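Local coordinates for protein glutathione s-transferase I (Zea mays, PDB 1AXD) that probably catalyses the conjugation of glutathione to electrophilic compounds, herbicides among them, and here holds lactoylglutathione, at residues W97-V100 / E101-Y105; V131-N134 / L135-K139; F159-L162 / A163-N166; L172-F175 / A176-Y179. All coordinates share one frame; numbering follows the deposited sequence.

Interaction 1 (W97-V100 / E101-Y105)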
# COMPACT_ATOMS: atom_id res chain seq x y z
N TRP A 97 5.31 8.85 1.31
CA TRP A 97 4.04 9.49 1.02
C TRP A 97 3.14 8.72 0.11
O TRP A 97 1.95 8.96 0.11
CB TRP A 97 4.26 10.96 0.61
CG TRP A 97 4.76 11.78 1.77
CD1 TRP A 97 6.07 11.92 2.19
CD2 TRP A 97 3.95 12.42 2.78
NE1 TRP A 97 6.11 12.59 3.40
CE2 TRP A 97 4.83 12.90 3.78
CE3 TRP A 97 2.57 12.62 2.93
CZ2 TRP A 97 4.37 13.57 4.93
CZ3 TRP A 97 2.11 13.28 4.08
CH2 TRP A 97 3.01 13.75 5.06
N ILE A 98 3.69 7.79 -0.66
CA ILE A 98 2.87 6.94 -1.52
C ILE A 98 2.10 6.02 -0.58
O ILE A 98 0.97 5.67 -0.86
CB ILE A 98 3.75 6.11 -2.52
CG1 ILE A 98 4.13 6.97 -3.73
CG2 ILE A 98 3.00 4.86 -3.03
CD1 ILE A 98 5.02 6.25 -4.72
N GLU A 99 2.71 5.66 0.56
CA GLU A 99 2.06 4.80 1.53
C GLU A 99 1.05 5.54 2.35
O GLU A 99 0.03 4.97 2.69
CB GLU A 99 3.10 4.14 2.43
CG GLU A 99 3.93 3.04 1.78
CD GLU A 99 3.09 1.85 1.35
OE1 GLU A 99 2.48 1.20 2.22
OE2 GLU A 99 3.04 1.57 0.13
N VAL A 100 1.32 6.79 2.68
CA VAL A 100 0.38 7.60 3.46
C VAL A 100 -0.93 7.78 2.71
O VAL A 100 -1.98 7.67 3.31
CB VAL A 100 0.97 8.99 3.81
CG1 VAL A 100 -0.11 9.87 4.47
CG2 VAL A 100 2.19 8.83 4.74
N GLU A 101 -0.86 8.06 1.40
CA GLU A 101 -2.06 8.22 0.58
C GLU A 101 -2.96 7.05 0.73
O GLU A 101 -4.14 7.22 0.96
CB GLU A 101 -1.68 8.36 -0.89
CG GLU A 101 -2.85 8.35 -1.85
CD GLU A 101 -3.08 7.00 -2.52
OE1 GLU A 101 -2.11 6.43 -3.08
OE2 GLU A 101 -4.23 6.52 -2.50
N ALA A 102 -2.38 5.86 0.64
CA ALA A 102 -3.14 4.63 0.72
C ALA A 102 -3.62 4.28 2.06
O ALA A 102 -4.76 3.94 2.21
CB ALA A 102 -2.30 3.46 0.11
N ASN A 103 -2.76 4.40 3.05
CA ASN A 103 -3.10 4.03 4.42
C ASN A 103 -3.62 5.10 5.31
O ASN A 103 -3.96 4.82 6.45
CB ASN A 103 -1.87 3.41 5.07
CG ASN A 103 -1.20 2.38 4.19
OD1 ASN A 103 0.00 2.35 4.06
ND2 ASN A 103 -2.00 1.52 3.57
N GLN A 104 -3.71 6.33 4.80
CA GLN A 104 -4.17 7.45 5.61
C GLN A 104 -5.24 8.27 4.95
O GLN A 104 -6.36 8.29 5.44
CB GLN A 104 -2.99 8.36 5.90
CG GLN A 104 -2.95 8.90 7.28
CD GLN A 104 -2.66 7.83 8.30
OE1 GLN A 104 -1.74 7.05 8.14
NE2 GLN A 104 -3.44 7.82 9.37
N TYR A 105 -4.90 8.93 3.86
CA TYR A 105 -5.82 9.80 3.14
C TYR A 105 -6.97 9.08 2.54
O TYR A 105 -8.09 9.26 2.98
CB TYR A 105 -5.03 10.54 2.07
CG TYR A 105 -5.74 11.66 1.35
CD1 TYR A 105 -5.72 12.96 1.84
CD2 TYR A 105 -6.36 11.43 0.13
CE1 TYR A 105 -6.28 14.00 1.13
CE2 TYR A 105 -6.93 12.46 -0.59
CZ TYR A 105 -6.89 13.75 -0.09
OH TYR A 105 -7.45 14.77 -0.81
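Glu99 and Asn103 meet one turn apart on helix 88-122, joined first by backbone: Asn103 N donates to Glu99 O at 2.9 Å, nearly in line with the carbonyl. Glu101 N reaches Trp97 O at 3.2 Å from above the carbonyl plane. Beyond this the helix widens into a pi-type turn over 101-105, where Tyr105 N, not Gln104 N, has the better geometry toward Val100 O; the position of that oxygen is less certain.

Among the polar side chains, Glu99 and Asn103 run side by side in the same direction, carboxylate and amide planes 59° apart. Replacing Asn103 by alanine would probably leave the Glu99 carboxylate without its flanking amide and open a gap beside the bound peptide, on whose backbone Asn103 packs.

The apolar contact is carried by Val100. With CG1 anti to the backbone N (chi1 173°), that methyl touches Gln104 CB at 3.6 Å, while CG2 sits 4.2 Å above the Trp97 ring plane, toward its rim.

Outward, Glu101 OE2 forms a salt bridge with Arg68 and a hydrogen bond with Thr106, and Tyr105 OH bonds to Thr171. Val100 and Gln104 also touch Phe51 of the second subunit. Trp97, Val100, Gln104 and Tyr105 lie against helix 128-151, and Trp97 and Ile98 against helix 162-165.

Interaction 2 (V131-N134 / L135-K139)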
# COMPACT_ATOMS: atom_id res chain seq x y z
N VAL A 131 -20.51 9.37 7.35
CA VAL A 131 -19.83 10.56 6.85
C VAL A 131 -19.23 11.38 7.95
O VAL A 131 -18.08 11.75 7.85
CB VAL A 131 -20.78 11.45 6.01
CG1 VAL A 131 -20.10 12.79 5.64
CG2 VAL A 131 -21.21 10.69 4.73
N ASP A 132 -19.97 11.63 9.02
CA ASP A 132 -19.48 12.44 10.14
C ASP A 132 -18.24 11.92 10.82
O ASP A 132 -17.34 12.71 11.07
CB ASP A 132 -20.58 12.66 11.18
CG ASP A 132 -21.65 13.65 10.71
OD1 ASP A 132 -21.46 14.35 9.69
OD2 ASP A 132 -22.70 13.73 11.39
N GLU A 133 -18.17 10.63 11.12
CA GLU A 133 -17.00 10.10 11.79
C GLU A 133 -15.81 10.03 10.91
O GLU A 133 -14.70 10.27 11.37
CB GLU A 133 -17.27 8.75 12.45
CG GLU A 133 -17.58 7.61 11.52
CD GLU A 133 -17.67 6.29 12.26
OE1 GLU A 133 -18.73 6.04 12.89
OE2 GLU A 133 -16.68 5.52 12.23
N ASN A 134 -16.00 9.72 9.63
CA ASN A 134 -14.87 9.66 8.73
C ASN A 134 -14.34 11.02 8.44
O ASN A 134 -13.16 11.15 8.16
CB ASN A 134 -15.24 8.92 7.45
CG ASN A 134 -15.19 7.43 7.63
OD1 ASN A 134 -16.19 6.76 7.58
ND2 ASN A 134 -14.00 6.92 7.88
N LEU A 135 -15.19 12.04 8.54
CA LEU A 135 -14.74 13.41 8.32
C LEU A 135 -13.83 13.79 9.43
O LEU A 135 -12.97 14.63 9.23
CB LEU A 135 -15.92 14.39 8.25
CG LEU A 135 -16.49 14.69 6.85
CD1 LEU A 135 -17.75 15.55 6.99
CD2 LEU A 135 -15.45 15.40 5.96
N GLU A 136 -13.99 13.18 10.60
CA GLU A 136 -13.11 13.48 11.71
C GLU A 136 -11.80 12.83 11.45
O GLU A 136 -10.77 13.47 11.55
CB GLU A 136 -13.70 13.02 13.03
CG GLU A 136 -14.92 13.82 13.44
CD GLU A 136 -14.94 14.18 14.91
OE1 GLU A 136 -13.90 14.64 15.43
OE2 GLU A 136 -16.00 14.01 15.55
N LYS A 137 -11.83 11.56 11.05
CA LYS A 137 -10.61 10.84 10.77
C LYS A 137 -9.79 11.59 9.73
O LYS A 137 -8.63 11.86 9.97
CB LYS A 137 -10.95 9.41 10.31
CG LYS A 137 -11.73 8.64 11.37
CD LYS A 137 -12.15 7.24 10.91
CE LYS A 137 -13.00 6.54 11.98
NZ LYS A 137 -13.66 5.29 11.47
N LEU A 138 -10.42 11.97 8.63
CA LEU A 138 -9.76 12.71 7.56
C LEU A 138 -9.22 14.03 8.06
O LEU A 138 -8.13 14.43 7.66
CB LEU A 138 -10.76 12.96 6.43
CG LEU A 138 -10.30 13.73 5.20
CD1 LEU A 138 -9.15 12.97 4.52
CD2 LEU A 138 -11.50 13.90 4.25
N LYS A 139 -9.97 14.68 8.93
CA LYS A 139 -9.60 15.97 9.50
C LYS A 139 -8.27 15.91 10.12
O LYS A 139 -7.48 16.81 9.92
CB LYS A 139 -10.64 16.36 10.54
CG LYS A 139 -10.65 17.82 10.89
CD LYS A 139 -11.76 18.11 11.89
CE LYS A 139 -13.09 17.57 11.41
NZ LYS A 139 -13.41 17.99 10.01
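Glu133 O is approached by two backbone donors: Lys137 N at 3.2 Å, in a nearly straight bond (162°), and Glu136 N at 3.1 Å, in a weak, bent one. Glu133 and Lys137 meet again at the surface. Lys137 NZ forms a salt bridge with Glu133 OE2 at 3.1 Å; OE2 accepts on its anti lone pair, the one facing away from the other carboxylate oxygen. Glu133 has its CG between backbone N and carbonyl carbon (chi1 66°), and its chain is extended beyond; Lys137 is extended as well, and the two run alongside each other, pointing the same way. On its way out the lysine passes obliquely across Asn134, its CD close to the carboxamide.

The remaining rungs are ordinary helical ones. Leu138 N meets Asn134 O at 2.9 Å and Leu135 N meets Val131 O at 3.0 Å, whereas Glu136 N to Asp132 O is weak. Lys139 curls back so that NZ adds a weak bond to Leu135 O.

A different side of the helix is apolar: Val131 and Leu135 lie side by side, CG1 of the valine 3.9 Å from CD1 of the leucine, and both touch Tyr179. Val131 and Asn134 also pack on helix 88-122, while the Asp132 carboxylate bonds to Gln128.

Such an i to i+4 acid-lysine pair on the wet side, with branched side chains facing the neighbours, is the pattern of an amphipathic helix, here in the all-helical C-terminal domain of a glutathione S-transferase.

Interaction 3 (F159-L162 / A163-N166)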
# COMPACT_ATOMS: atom_id res chain seq x y z
N PHE A 159 9.61 18.88 -4.88
CA PHE A 159 9.42 18.43 -6.26
C PHE A 159 8.16 17.62 -6.39
O PHE A 159 7.70 17.06 -5.39
CB PHE A 159 10.63 17.58 -6.66
CG PHE A 159 11.02 16.57 -5.60
CD1 PHE A 159 10.35 15.35 -5.51
CD2 PHE A 159 11.97 16.88 -4.65
CE1 PHE A 159 10.63 14.46 -4.48
CE2 PHE A 159 12.26 16.00 -3.62
CZ PHE A 159 11.58 14.79 -3.53
N LEU A 160 7.57 17.57 -7.58
CA LEU A 160 6.37 16.77 -7.81
C LEU A 160 6.84 15.35 -7.90
O LEU A 160 7.94 15.11 -8.38
CB LEU A 160 5.68 17.16 -9.12
CG LEU A 160 4.38 16.44 -9.50
CD1 LEU A 160 3.20 16.99 -8.70
CD2 LEU A 160 4.10 16.64 -10.99
N SER A 161 6.03 14.41 -7.43
CA SER A 161 6.37 12.99 -7.48
C SER A 161 5.10 12.18 -7.54
O SER A 161 4.01 12.75 -7.54
CB SER A 161 7.15 12.62 -6.23
OG SER A 161 6.36 12.80 -5.06
N LEU A 162 5.24 10.85 -7.58
CA LEU A 162 4.09 9.95 -7.63
C LEU A 162 3.25 10.08 -6.40
O LEU A 162 2.07 9.79 -6.46
CB LEU A 162 4.56 8.50 -7.76
CG LEU A 162 4.21 7.82 -9.07
CD1 LEU A 162 4.50 6.34 -8.95
CD2 LEU A 162 2.72 8.03 -9.35
N ALA A 163 3.84 10.55 -5.31
CA ALA A 163 3.09 10.73 -4.07
C ALA A 163 1.98 11.71 -4.29
O ALA A 163 0.89 11.48 -3.80
CB ALA A 163 4.03 11.20 -2.94
N ASP A 164 2.23 12.77 -5.06
CA ASP A 164 1.23 13.80 -5.34
C ASP A 164 0.16 13.37 -6.28
O ASP A 164 -0.99 13.49 -5.93
CB ASP A 164 1.91 15.06 -5.84
CG ASP A 164 2.92 15.59 -4.87
OD1 ASP A 164 2.53 16.34 -3.95
OD2 ASP A 164 4.11 15.22 -4.98
N LEU A 165 0.54 12.86 -7.45
CA LEU A 165 -0.42 12.40 -8.47
C LEU A 165 -1.33 11.32 -7.96
O LEU A 165 -2.48 11.27 -8.36
CB LEU A 165 0.30 11.86 -9.72
CG LEU A 165 1.20 12.68 -10.65
CD1 LEU A 165 0.74 14.14 -10.68
CD2 LEU A 165 2.64 12.60 -10.20
N ASN A 166 -0.82 10.47 -7.07
CA ASN A 166 -1.61 9.37 -6.52
C ASN A 166 -2.83 9.81 -5.72
O ASN A 166 -3.65 8.98 -5.38
CB ASN A 166 -0.72 8.47 -5.66
CG ASN A 166 0.07 7.45 -6.49
OD1 ASN A 166 0.12 7.53 -7.70
ND2 ASN A 166 0.67 6.48 -5.81
O HOH W 1 6.38 15.26 -3.85
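The Asp164 carboxylate is the flat group at the centre: Ser161 N reaches its OD2 at 3.2 Å on the anti side, 20° out of the plane, and Leu160 CD1 stands above the plane, 3.7 Å from Asp164 CB. OD1 is held from elsewhere, by Trp192 NE1 and Leu155 N, so bonds at both oxygens limit the group's rotation.

Ser161 and Asp164 form a capping box at the start of helix 162-165, and Ser161 OG, at the N-cap, also accepts a weak bond from Ala163 N at 3.4 Å. OG is placed for this by its position between backbone N and carbonyl carbon (chi1 63°). A water knits the cap together: it accepts from Ser161 OG at 2.7 Å and donates to Phe159 O and to Asp164 OD2, the latter at 2.5 Å. Asp164 N and, more weakly, Leu165 N then turn in to Ser161 O, and Asn166 N bonds to Leu162 O at 3.0 Å.

Were Asp164 replaced by an alanine, Ser161 N and Trp192 NE1 would probably each lose their acceptor, and the water one of its three partners.

Outside the box, Leu160 CD2 meets Leu165 CD1 at 4.2 Å, the chains crossing at about a right angle: a hydrophobic staple. Capping box and staple together are a recognised feature of this helix in the glutathione S-transferase family.

Around them, helix 88-122 packs on Ser161 and Ala163, while helices 14-24 and 67-78 of the N-terminal domain receive Leu162.

Interaction 4 (L172-F175 / A176-Y179)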
# COMPACT_ATOMS: atom_id res chain seq x y z
N LEU A 172 -10.44 14.43 -6.81
CA LEU A 172 -11.30 15.01 -7.83
C LEU A 172 -12.72 14.65 -7.49
O LEU A 172 -13.59 15.49 -7.61
CB LEU A 172 -10.96 14.46 -9.22
CG LEU A 172 -9.89 15.25 -9.97
CD1 LEU A 172 -9.60 14.59 -11.34
CD2 LEU A 172 -10.40 16.68 -10.16
N CYS A 173 -12.94 13.41 -7.04
CA CYS A 173 -14.28 12.98 -6.66
C CYS A 173 -14.75 13.78 -5.51
O CYS A 173 -15.87 14.27 -5.54
CB CYS A 173 -14.29 11.50 -6.29
SG CYS A 173 -14.25 10.40 -7.70
N LEU A 174 -13.92 13.94 -4.49
CA LEU A 174 -14.29 14.74 -3.32
C LEU A 174 -14.69 16.14 -3.78
O LEU A 174 -15.70 16.66 -3.31
CB LEU A 174 -13.11 14.82 -2.35
CG LEU A 174 -13.27 15.75 -1.14
CD1 LEU A 174 -14.37 15.20 -0.22
CD2 LEU A 174 -11.92 15.87 -0.40
N PHE A 175 -13.95 16.69 -4.74
CA PHE A 175 -14.20 18.02 -5.26
C PHE A 175 -15.48 18.15 -6.06
O PHE A 175 -15.80 19.25 -6.47
CB PHE A 175 -13.01 18.47 -6.11
CG PHE A 175 -12.62 19.90 -5.87
CD1 PHE A 175 -12.24 20.32 -4.61
CD2 PHE A 175 -12.66 20.82 -6.91
CE1 PHE A 175 -11.89 21.66 -4.37
CE2 PHE A 175 -12.32 22.16 -6.69
CZ PHE A 175 -11.93 22.58 -5.41
N ALA A 176 -16.18 17.06 -6.31
CA ALA A 176 -17.44 17.13 -7.04
C ALA A 176 -18.59 17.19 -6.07
O ALA A 176 -19.72 17.33 -6.50
CB ALA A 176 -17.59 15.94 -8.00
N THR A 177 -18.30 17.10 -4.78
CA THR A 177 -19.34 17.12 -3.76
C THR A 177 -19.23 18.32 -2.87
O THR A 177 -18.21 19.00 -2.89
CB THR A 177 -19.29 15.84 -2.90
OG1 THR A 177 -18.18 15.92 -1.99
CG2 THR A 177 -19.13 14.61 -3.80
N PRO A 178 -20.27 18.60 -2.06
CA PRO A 178 -20.23 19.77 -1.16
C PRO A 178 -19.16 19.68 -0.09
O PRO A 178 -18.91 20.67 0.56
CB PRO A 178 -21.64 19.78 -0.56
CG PRO A 178 -22.01 18.34 -0.55
CD PRO A 178 -21.55 17.89 -1.92
N TYR A 179 -18.54 18.51 0.07
CA TYR A 179 -17.50 18.35 1.08
C TYR A 179 -16.13 18.86 0.67
O TYR A 179 -15.18 18.67 1.40
CB TYR A 179 -17.44 16.90 1.58
CG TYR A 179 -18.65 16.55 2.41
CD1 TYR A 179 -18.74 16.96 3.74
CD2 TYR A 179 -19.74 15.90 1.84
CE1 TYR A 179 -19.90 16.73 4.49
CE2 TYR A 179 -20.91 15.67 2.58
CZ TYR A 179 -20.98 16.09 3.90
OH TYR A 179 -22.12 15.88 4.62
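Leu172 comes near Ala176 through its carbonyl as helix 168-174 runs out into a type I beta turn from Leu174 to Thr177, where the chain leaves the helix for the loop before helix 187-198. Cys173 O, next along, takes Ala176 N at 2.9 Å; this three-residue step is tighter than the helical four, and the donor stands 60° out of the carbonyl plane. Ala176 CB rests 3.4 Å from the same oxygen.

Leu174 carries most of the contact. Its carbonyl oxygen is gripped twice by one residue: Thr177 N donates at 3.0 Å from above the plane, and Thr177 OG1 donates at 2.9 Å in the plane, on a lone pair. With CG anti to the backbone N (chi1 173°), the Leu174 side chain sends CD1 to within 3.9 Å of Tyr179 CB, crossing that residue at about a right angle.

Phe175, inside the turn, meets Ala176 mainly through CB, while its ring is set edge-to-face with Trp193. Tyr179 carries its own ring to Val131 and Leu135, and its OH bonds to Gln128. The hydroxyl of Thr177 does double duty: besides donating to Leu174 O, OG1 accepts a weak bond from Tyr179 N at 3.3 Å.

How the interactions relate
Interaction 1 lies on helix 88-122 and touches two of the others. Its Trp97 CB meets Ala163 CB of interaction 3 at 3.6 Å, and Ile98 CD1 meets Leu162 CB at 3.8 Å, their centres about 12 Å apart; Tyr105 O makes a looser contact with Leu138 CD1 of interaction 2. Interactions 2 and 4 join through Tyr179, whose CE1 lies 3.5 Å from Leu135 CD1. Interactions 2 and 3 stay apart, nearest atoms about 12 Å. Asn103 in interaction 1 packs on the bound peptide, probably the lactoylglutathione, close to Glu66 of the second subunit, placing this contact at the ligand and the dimer interface.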